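Local coordinates for acetyltransferase, GNAT family (Streptococcus agalactiae 2603V/R, PDB 2PC1), which probably transfers an acyl group, most likely acetyl from acetyl-CoA as in other GNAT enzymes, to an acceptor that has not been identified, at residues A[135-138]-A[144-147]; A[94-99]-A[109-114]; A[124-129]-A[153-158]. All blocks are in the same frame, centred on the assembly; numbering follows the deposited sequence. Where two conformers were deposited one is given.

Interaction 1: A[135-138]-A[144-147]; sequences GLIE and DFRC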
loop_
_atom_site.group_PDB
_atom_site.type_symbol
_atom_site.label_atom_id
_atom_site.label_comp_id
_atom_site.label_asym_id
_atom_site.label_seq_id
_atom_site.Cartn_x
_atom_site.Cartn_y
_atom_site.Cartn_z
ATOM N N GLY A 135 4.698 -7.615 7.732
ATOM C CA GLY A 135 3.986 -8.914 7.729
ATOM C C GLY A 135 3.609 -9.392 6.327
ATOM O O GLY A 135 3.796 -10.556 5.990
ATOM N N LEU A 136 3.133 -8.471 5.477
ATOM C CA LEU A 136 2.869 -8.810 4.065
ATOM C C LEU A 136 4.138 -9.229 3.344
ATOM O O LEU A 136 4.131 -10.181 2.576
ATOM C CB LEU A 136 2.262 -7.630 3.314
ATOM C CG LEU A 136 0.842 -7.265 3.724
ATOM C CD1 LEU A 136 0.438 -5.978 3.014
ATOM C CD2 LEU A 136 -0.142 -8.398 3.409
ATOM N N ILE A 137 5.233 -8.528 3.600
ATOM C CA ILE A 137 6.512 -8.877 2.960
ATOM C C ILE A 137 6.981 -10.242 3.451
ATOM O O ILE A 137 7.406 -11.069 2.671
ATOM C CB ILE A 137 7.571 -7.801 3.245
ATOM C CG1 ILE A 137 7.186 -6.505 2.535
ATOM C CG2 ILE A 137 8.959 -8.276 2.782
ATOM C CD1 ILE A 137 7.875 -5.277 3.040
ATOM N N GLU A 138 6.892 -10.484 4.748
ATOM C CA GLU A 138 7.313 -11.793 5.286
ATOM C C GLU A 138 6.467 -12.920 4.726
ATOM O O GLU A 138 6.991 -13.993 4.424
ATOM C CB GLU A 138 7.236 -11.782 6.795
ATOM C CG GLU A 138 8.110 -10.715 7.453
ATOM C CD GLU A 138 9.455 -11.196 7.897
ATOM O OE1 GLU A 138 9.850 -12.324 7.517
ATOM O OE2 GLU A 138 10.112 -10.428 8.638
ATOM N N ASP A 144 10.704 -9.493 -5.047
ATOM C CA ASP A 144 10.729 -8.123 -5.561
ATOM C C ASP A 144 9.426 -7.447 -5.186
ATOM O O ASP A 144 8.350 -7.832 -5.629
ATOM C CB ASP A 144 10.928 -8.208 -7.076
ATOM C CG ASP A 144 11.088 -6.906 -7.767
ATOM O OD1 ASP A 144 10.921 -5.833 -7.170
ATOM O OD2 ASP A 144 11.391 -6.936 -8.979
ATOM N N PHE A 145 9.542 -6.432 -4.339
ATOM C CA PHE A 145 8.419 -5.661 -3.831
ATOM C C PHE A 145 8.556 -4.222 -4.278
ATOM O O PHE A 145 9.616 -3.622 -4.126
ATOM C CB PHE A 145 8.401 -5.703 -2.297
ATOM C CG PHE A 145 8.103 -7.065 -1.750
ATOM C CD1 PHE A 145 9.107 -8.014 -1.615
ATOM C CD2 PHE A 145 6.820 -7.413 -1.369
ATOM C CE1 PHE A 145 8.846 -9.270 -1.102
ATOM C CE2 PHE A 145 6.567 -8.659 -0.844
ATOM C CZ PHE A 145 7.566 -9.581 -0.745
ATOM N N ARG A 146 7.487 -3.662 -4.818
ATOM C CA ARG A 146 7.512 -2.276 -5.278
ATOM C C ARG A 146 6.328 -1.490 -4.728
ATOM O O ARG A 146 5.302 -2.039 -4.347
ATOM C CB ARG A 146 7.529 -2.249 -6.778
ATOM C CG ARG A 146 8.733 -3.025 -7.312
ATOM C CD ARG A 146 8.979 -2.806 -8.789
ATOM N NE ARG A 146 9.986 -3.773 -9.230
ATOM C CZ ARG A 146 10.556 -3.772 -10.428
ATOM N NH1 ARG A 146 10.288 -2.800 -11.289
ATOM N NH2 ARG A 146 11.350 -4.761 -10.769
ATOM N N CYS A 147 6.457 -0.189 -4.696
ATOM C CA CYS A 147 5.416 0.702 -4.170
ATOM C C CYS A 147 5.693 2.063 -4.725
ATOM O O CYS A 147 6.845 2.386 -5.043
ATOM C CB CYS A 147 5.467 0.740 -2.653
ATOM S SG CYS A 147 3.995 1.451 -1.870
#
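Ile137 overlaps one face of the Phe145 ring, laying its CG2 methyl over the aromatic carbons. CG2 stands 4.2 Å from the centroid of the Phe145 ring and 19° off the ring normal, which makes this a CH-pi contact, although the methyl is displaced toward the rim carbons CE1 and CZ. The other branch of the isoleucine takes part as well: Ile137 CG1 comes within 4.0 Å of Phe145 CD2. With CG2 anti to the backbone N and CG1 beside it (chi1 -68°), the two branches spread along the ring, so a beta-branched residue suits this place in a helix. The backbone completes the contact, since Phe145 CE2 lies 3.8 Å from Ile137 CA and the ring reaches the helix itself. Phe145 CZ is also 3.7 Å from Ile137 O, a carbonyl that is satisfied by Lys184 NZ. Tyr165 touches both Ile137 and Phe145, while Phe114 of strand 111-119 packs on Ile137 and Leu136.

Side chains alternate along the strand, and Asp144 and Arg146 lie on the other side from Phe145. There Arg146 grips the carboxylate side-on, its NH2 2.8 Å from Asp144 OD2. The two bonds fix the rotation of the guanidinium: NH2 uses the syn lone pair of OD2, while NE meets OD1 from somewhat out of the carboxylate plane, and the pairing probably balances two buried charges. Asp144 OD1 has a further donor in Gln181 NE2, and the guanidinium makes cation-pi contacts with Tyr111 and Trp104. Along this strand Phe145 faces the helix, while the Asp144-Arg146 pair lies among aromatic rings. Helix 127-139 packed on strand 144-149 forms the second half of a beta-alpha-beta crossover that begins with strand 111-119, a central unit of the GNAT fold.

Interaction 2: A[94-99]-A[109-114]; sequences EVYDAI and HRYLTF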
loop_
_atom_site.group_PDB
_atom_site.type_symbol
_atom_site.label_atom_id
_atom_site.label_comp_id
_atom_site.label_asym_id
_atom_site.label_seq_id
_atom_site.Cartn_x
_atom_site.Cartn_y
_atom_site.Cartn_z
ATOM N N GLU A 94 2.320 -1.259 -15.856
ATOM C CA GLU A 94 2.831 -0.666 -17.082
ATOM C C GLU A 94 3.507 0.688 -16.848
ATOM O O GLU A 94 4.531 0.990 -17.442
ATOM C CB GLU A 94 1.715 -0.495 -18.127
ATOM C CG GLU A 94 0.951 -1.784 -18.472
ATOM C CD GLU A 94 1.818 -2.880 -19.066
ATOM O OE1 GLU A 94 2.674 -2.581 -19.925
ATOM O OE2 GLU A 94 1.623 -4.058 -18.681
ATOM N N VAL A 95 2.927 1.495 -15.969
ATOM C CA VAL A 95 3.451 2.843 -15.749
ATOM C C VAL A 95 4.855 2.795 -15.126
ATOM O O VAL A 95 5.641 3.717 -15.270
ATOM C CB VAL A 95 2.452 3.691 -14.917
ATOM C CG1 VAL A 95 3.060 5.020 -14.460
ATOM C CG2 VAL A 95 1.209 3.946 -15.760
ATOM N N TYR A 96 5.178 1.715 -14.423
ATOM C CA TYR A 96 6.508 1.556 -13.845
ATOM C C TYR A 96 7.599 1.431 -14.905
ATOM O O TYR A 96 8.764 1.740 -14.652
ATOM C CB TYR A 96 6.553 0.355 -12.887
ATOM C CG TYR A 96 5.925 0.580 -11.545
ATOM C CD1 TYR A 96 5.267 1.766 -11.200
ATOM C CD2 TYR A 96 5.960 -0.423 -10.587
ATOM C CE1 TYR A 96 4.702 1.953 -9.931
ATOM C CE2 TYR A 96 5.382 -0.244 -9.356
ATOM C CZ TYR A 96 4.773 0.931 -9.016
ATOM O OH TYR A 96 4.229 1.023 -7.745
ATOM N N ASP A 97 7.239 1.021 -16.122
ATOM C CA ASP A 97 8.205 0.994 -17.175
ATOM C C ASP A 97 8.636 2.380 -17.627
ATOM O O ASP A 97 9.648 2.497 -18.280
ATOM C CB ASP A 97 7.662 0.241 -18.394
ATOM C CG ASP A 97 7.322 -1.216 -18.087
ATOM O OD1 ASP A 97 7.989 -1.809 -17.210
ATOM O OD2 ASP A 97 6.386 -1.756 -18.736
ATOM N N ALA A 98 7.857 3.403 -17.269
ATOM C CA ALA A 98 8.133 4.784 -17.633
ATOM C C ALA A 98 8.917 5.510 -16.552
ATOM O O ALA A 98 8.962 6.736 -16.535
ATOM C CB ALA A 98 6.813 5.487 -17.899
ATOM N N ILE A 99 9.563 4.775 -15.652
ATOM C CA ILE A 99 10.404 5.388 -14.642
ATOM C C ILE A 99 11.436 6.334 -15.263
ATOM O O ILE A 99 12.013 6.064 -16.320
ATOM C CB ILE A 99 11.082 4.303 -13.759
ATOM C CG1 ILE A 99 11.753 4.948 -12.534
ATOM C CG2 ILE A 99 12.039 3.461 -14.527
ATOM C CD1 ILE A 99 12.046 3.952 -11.431
ATOM N N HIS A 109 10.019 -8.165 -15.044
ATOM C CA HIS A 109 8.659 -7.828 -15.421
ATOM C C HIS A 109 7.657 -8.109 -14.311
ATOM O O HIS A 109 6.657 -7.427 -14.193
ATOM C CB HIS A 109 8.287 -8.679 -16.639
ATOM C CG HIS A 109 6.957 -8.360 -17.231
ATOM N ND1 HIS A 109 6.795 -7.390 -18.195
ATOM C CD2 HIS A 109 5.726 -8.857 -16.983
ATOM C CE1 HIS A 109 5.521 -7.323 -18.532
ATOM N NE2 HIS A 109 4.849 -8.199 -17.810
ATOM N N ARG A 110 7.902 -9.125 -13.503
ATOM C CA ARG A 110 6.900 -9.594 -12.549
ATOM C C ARG A 110 7.369 -9.293 -11.152
ATOM O O ARG A 110 8.495 -9.620 -10.789
ATOM C CB ARG A 110 6.721 -11.092 -12.678
ATOM C CG ARG A 110 5.798 -11.681 -11.666
ATOM C CD ARG A 110 5.773 -13.176 -11.759
ATOM N NE ARG A 110 4.765 -13.704 -10.870
ATOM C CZ ARG A 110 4.488 -14.992 -10.753
ATOM N NH1 ARG A 110 5.144 -15.875 -11.487
ATOM N NH2 ARG A 110 3.556 -15.386 -9.921
ATOM N N TYR A 111 6.529 -8.630 -10.378
ATOM C CA TYR A 111 6.875 -8.250 -8.998
ATOM C C TYR A 111 5.599 -8.100 -8.192
ATOM O O TYR A 111 4.527 -8.210 -8.728
ATOM C CB TYR A 111 7.754 -6.972 -8.991
ATOM C CG TYR A 111 7.301 -5.938 -9.981
ATOM C CD1 TYR A 111 6.222 -5.115 -9.713
ATOM C CD2 TYR A 111 7.941 -5.788 -11.202
ATOM C CE1 TYR A 111 5.768 -4.204 -10.659
ATOM C CE2 TYR A 111 7.494 -4.905 -12.136
ATOM C CZ TYR A 111 6.426 -4.084 -11.840
ATOM O OH TYR A 111 5.976 -3.187 -12.785
ATOM N N LEU A 112 5.745 -7.868 -6.905
ATOM C CA LEU A 112 4.604 -7.564 -6.027
ATOM C C LEU A 112 4.529 -6.087 -5.817
ATOM O O LEU A 112 5.531 -5.464 -5.489
ATOM C CB LEU A 112 4.772 -8.280 -4.685
ATOM C CG LEU A 112 4.600 -9.780 -4.752
ATOM C CD1 LEU A 112 5.080 -10.416 -3.462
ATOM C CD2 LEU A 112 3.145 -10.155 -4.990
ATOM N N THR A 113 3.359 -5.524 -6.000
ATOM C CA THR A 113 3.156 -4.113 -5.769
ATOM C C THR A 113 2.081 -3.925 -4.706
ATOM O O THR A 113 1.091 -4.649 -4.691
ATOM C CB THR A 113 2.744 -3.371 -7.080
ATOM O OG1 THR A 113 3.651 -3.728 -8.141
ATOM C CG2 THR A 113 2.769 -1.862 -6.872
ATOM N N PHE A 114 2.286 -2.964 -3.824
ATOM C CA PHE A 114 1.283 -2.593 -2.848
ATOM C C PHE A 114 0.650 -1.296 -3.272
ATOM O O PHE A 114 1.361 -0.355 -3.573
ATOM C CB PHE A 114 1.887 -2.384 -1.443
ATOM C CG PHE A 114 2.559 -3.594 -0.827
ATOM C CD1 PHE A 114 2.436 -4.880 -1.316
ATOM C CD2 PHE A 114 3.380 -3.400 0.288
ATOM C CE1 PHE A 114 3.091 -5.935 -0.700
ATOM C CE2 PHE A 114 4.027 -4.462 0.906
ATOM C CZ PHE A 114 3.889 -5.713 0.423
HETATM O O HOH W 1 7.958 -2.350 -14.431
#
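Tyr96 meets Tyr111 of strand 111-119 first and a threonine last. Its CB lies 3.6 Å from Tyr111 OH, Tyr96 CG is still 4.0 Å from that Tyr111 OH, and Tyr96 CD2, the ring carbon on that side, is closest to Tyr111 OH at 3.5 Å. Tyr96 CD2 also packs 3.8 Å from Tyr111 CE1. The two ring planes are only 24° apart, yet their centroids are separated by 6.0 Å, so the rings are slid past each other and scarcely overlap. Further out, in the modelled conformer of Thr113, Tyr96 CE2 and CZ approach the threonine methyl, CZ lying 4.1 Å from Thr113 CG2. At the tip, Tyr96 OH has its main partner in Asp148 OD2, to which it hydrogen-bonds; its 3.3 Å approach to Thr113 CG2 is tentative, since Thr113 has a second conformer.

Tyr111 and Thr113 are two apart on the strand and face the loop together. Tyr111 OH bonds to a water at 2.7 Å, and that water donates to Asp97 OD1; Glu93 N provides a second polar partner for the hydroxyl. Trp104 meets the Tyr96 ring and hydrogen-bonds to its backbone carbonyl.

The segments are therefore joined through oblique contacts of ring carbons, a hydroxyl and a methyl, plus one bridging water. Tyrosine suits both positions because its ring fills the buried layer while its hydroxyl reaches polar partners.

Interaction 3: A[124-129]-A[153-158]; sequences RGRGLA and NVTMQH. With SO4 (sulfate ion), chain C.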
loop_
_atom_site.group_PDB
_atom_site.type_symbol
_atom_site.label_atom_id
_atom_site.label_comp_id
_atom_site.label_asym_id
_atom_site.label_seq_id
_atom_site.Cartn_x
_atom_site.Cartn_y
_atom_site.Cartn_z
ATOM N N ARG A 124 -2.542 4.856 15.755
ATOM C CA ARG A 124 -1.902 6.002 15.051
ATOM C C ARG A 124 -0.422 6.008 14.627
ATOM O O ARG A 124 -0.121 6.410 13.503
ATOM C CB ARG A 124 -2.139 7.281 15.864
ATOM N N GLY A 125 0.495 5.589 15.498
ATOM C CA GLY A 125 1.912 5.970 15.364
ATOM C C GLY A 125 2.832 5.423 14.273
ATOM O O GLY A 125 4.049 5.519 14.439
ATOM N N ARG A 126 2.282 4.894 13.167
ATOM C CA ARG A 126 3.039 4.161 12.098
ATOM C C ARG A 126 3.504 2.788 12.516
ATOM O O ARG A 126 3.968 2.012 11.659
ATOM C CB ARG A 126 4.325 4.846 11.671
ATOM C CG ARG A 126 4.209 6.062 10.865
ATOM C CD ARG A 126 5.577 6.290 10.266
ATOM N NE ARG A 126 5.721 7.678 9.904
ATOM C CZ ARG A 126 6.063 8.643 10.749
ATOM N NH1 ARG A 126 6.327 8.397 12.039
ATOM N NH2 ARG A 126 6.100 9.866 10.304
ATOM N N GLY A 127 3.513 2.557 13.836
ATOM C CA GLY A 127 3.747 1.258 14.410
ATOM C C GLY A 127 2.937 0.250 13.632
ATOM O O GLY A 127 3.495 -0.697 13.103
ATOM N N LEU A 128 1.628 0.477 13.506
ATOM C CA LEU A 128 0.799 -0.499 12.795
ATOM C C LEU A 128 1.126 -0.612 11.326
ATOM O O LEU A 128 1.081 -1.710 10.777
ATOM C CB LEU A 128 -0.699 -0.200 12.939
ATOM C CG LEU A 128 -1.370 -1.144 13.944
ATOM C CD1 LEU A 128 -0.893 -0.869 15.363
ATOM C CD2 LEU A 128 -2.872 -1.055 13.823
ATOM N N ALA A 129 1.456 0.490 10.662
ATOM C CA ALA A 129 1.774 0.390 9.225
ATOM C C ALA A 129 2.983 -0.457 8.965
ATOM O O ALA A 129 2.975 -1.312 8.091
ATOM C CB ALA A 129 1.998 1.800 8.598
ATOM N N ASN A 153 3.491 12.688 0.444
ATOM C CA ASN A 153 3.210 11.617 1.418
ATOM C C ASN A 153 4.483 11.196 2.143
ATOM O O ASN A 153 5.032 10.108 1.950
ATOM C CB ASN A 153 2.459 10.446 0.810
ATOM C CG ASN A 153 1.689 9.653 1.847
ATOM O OD1 ASN A 153 2.086 9.599 3.013
ATOM N ND2 ASN A 153 0.550 9.090 1.451
ATOM N N VAL A 154 4.945 12.108 2.965
ATOM C CA VAL A 154 6.193 11.896 3.679
ATOM C C VAL A 154 6.021 10.749 4.651
ATOM O O VAL A 154 6.982 10.007 4.899
ATOM C CB VAL A 154 6.673 13.200 4.370
ATOM C CG1 VAL A 154 7.843 12.916 5.327
ATOM C CG2 VAL A 154 7.086 14.184 3.315
ATOM N N THR A 155 4.818 10.551 5.182
ATOM C CA THR A 155 4.588 9.455 6.093
ATOM C C THR A 155 4.851 8.116 5.391
ATOM O O THR A 155 5.514 7.236 5.929
ATOM C CB THR A 155 3.170 9.513 6.641
ATOM O OG1 THR A 155 3.021 10.755 7.364
ATOM C CG2 THR A 155 2.863 8.312 7.553
HETATM N N MSE A 156 4.323 7.953 4.177
HETATM C CA MSE A 156 4.555 6.745 3.429
HETATM C C MSE A 156 6.003 6.620 2.994
HETATM O O MSE A 156 6.566 5.523 3.034
HETATM C CB MSE A 156 3.648 6.657 2.207
HETATM C CG MSE A 156 3.707 5.332 1.485
HETATM SE SE MSE A 156 3.266 3.803 2.580
HETATM C CE MSE A 156 1.617 4.425 3.431
ATOM N N GLN A 157 6.630 7.721 2.606
ATOM C CA GLN A 157 8.068 7.673 2.269
ATOM C C GLN A 157 8.834 7.136 3.467
ATOM O O GLN A 157 9.760 6.332 3.335
ATOM C CB GLN A 157 8.556 9.042 1.900
ATOM C CG GLN A 157 7.938 9.532 0.591
ATOM C CD GLN A 157 8.090 10.995 0.374
ATOM O OE1 GLN A 157 9.089 11.561 0.747
ATOM N NE2 GLN A 157 7.083 11.622 -0.258
ATOM N N HIS A 158 8.483 7.618 4.640
ATOM C CA HIS A 158 9.190 7.227 5.839
ATOM C C HIS A 158 9.027 5.735 6.115
ATOM O O HIS A 158 9.989 5.015 6.378
ATOM C CB HIS A 158 8.689 8.047 7.025
ATOM C CG HIS A 158 9.396 7.709 8.291
ATOM N ND1 HIS A 158 10.639 8.203 8.596
ATOM C CD2 HIS A 158 9.071 6.860 9.295
ATOM C CE1 HIS A 158 11.045 7.693 9.743
ATOM N NE2 HIS A 158 10.104 6.880 10.194
HETATM S S SO4 C . 8.907 5.724 13.199
HETATM O O1 SO4 C . 8.946 6.744 14.250
HETATM O O2 SO4 C . 10.227 5.491 12.637
HETATM O O3 SO4 C . 8.359 4.472 13.750
HETATM O O4 SO4 C . 8.010 6.223 12.143
#
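The sulfate oxygen O2 accepts a nearly straight hydrogen bond from His158 NE2, 2.8 Å long with an angle of 178° at the hydrogen. It approaches the imidazole at its edge, in the ring plane. The ion sits near the start of helix 127-139 and beside helix 154-162. The run Arg124-Gly125-Arg126-Gly127-Leu128-Ala129 fits the Arg/Gln-X-X-Gly-X-Gly/Ala signature of GNAT enzymes, a loop that binds the coenzyme A pyrophosphate in relatives. The sulfate probably comes from the crystallisation liquor, so its site is at most suggestive of anion binding.

Arg126, at the N-cap position, also reaches the ion: its NH1 lies 2.8 Å from sulfate O4, but the bond is weak, bent to 116°. Lys162 NZ is a third donor to the sulfate. The positive charges of Arg126 and Lys162, and of His158 if protonated, would probably be offset by the anion. His158 sets its CD2 carbon over one face of the Arg126 guanidinium, near the rim, 3.5 Å from Arg126 NE. His158 CG is anti to the backbone N (chi1 -179°), which carries the ring toward the arginine.

At the opening of helix 154-162, Asn153 serves as N-cap, its OD1 accepting from Met156 N, a selenomethionine. Within that first turn, the methyl Thr155 CG2 touches Arg126 NE at 3.8 Å.

The three contacts follow the central part of the GNAT fold along the chain. Interactions 1 and 2 touch, their centres about 13 Å apart: strands 144-149 and 111-119 are parallel neighbours, probably joined by hydrogen bonds such as Arg146 N to Leu112 O at 2.7 Å. Arg146 CZ lies 3.4 Å from Tyr111 CD2, linking the polar side of interaction 1 to the tyrosine pair. Interaction 1 is nested within the loop closed by interaction 3, and both use helix 127-139, with nearest atoms about 5 Å apart. The sulfate belongs to interaction 3, whose centre lies about 22 Å from that of interaction 2, across the chain's centre.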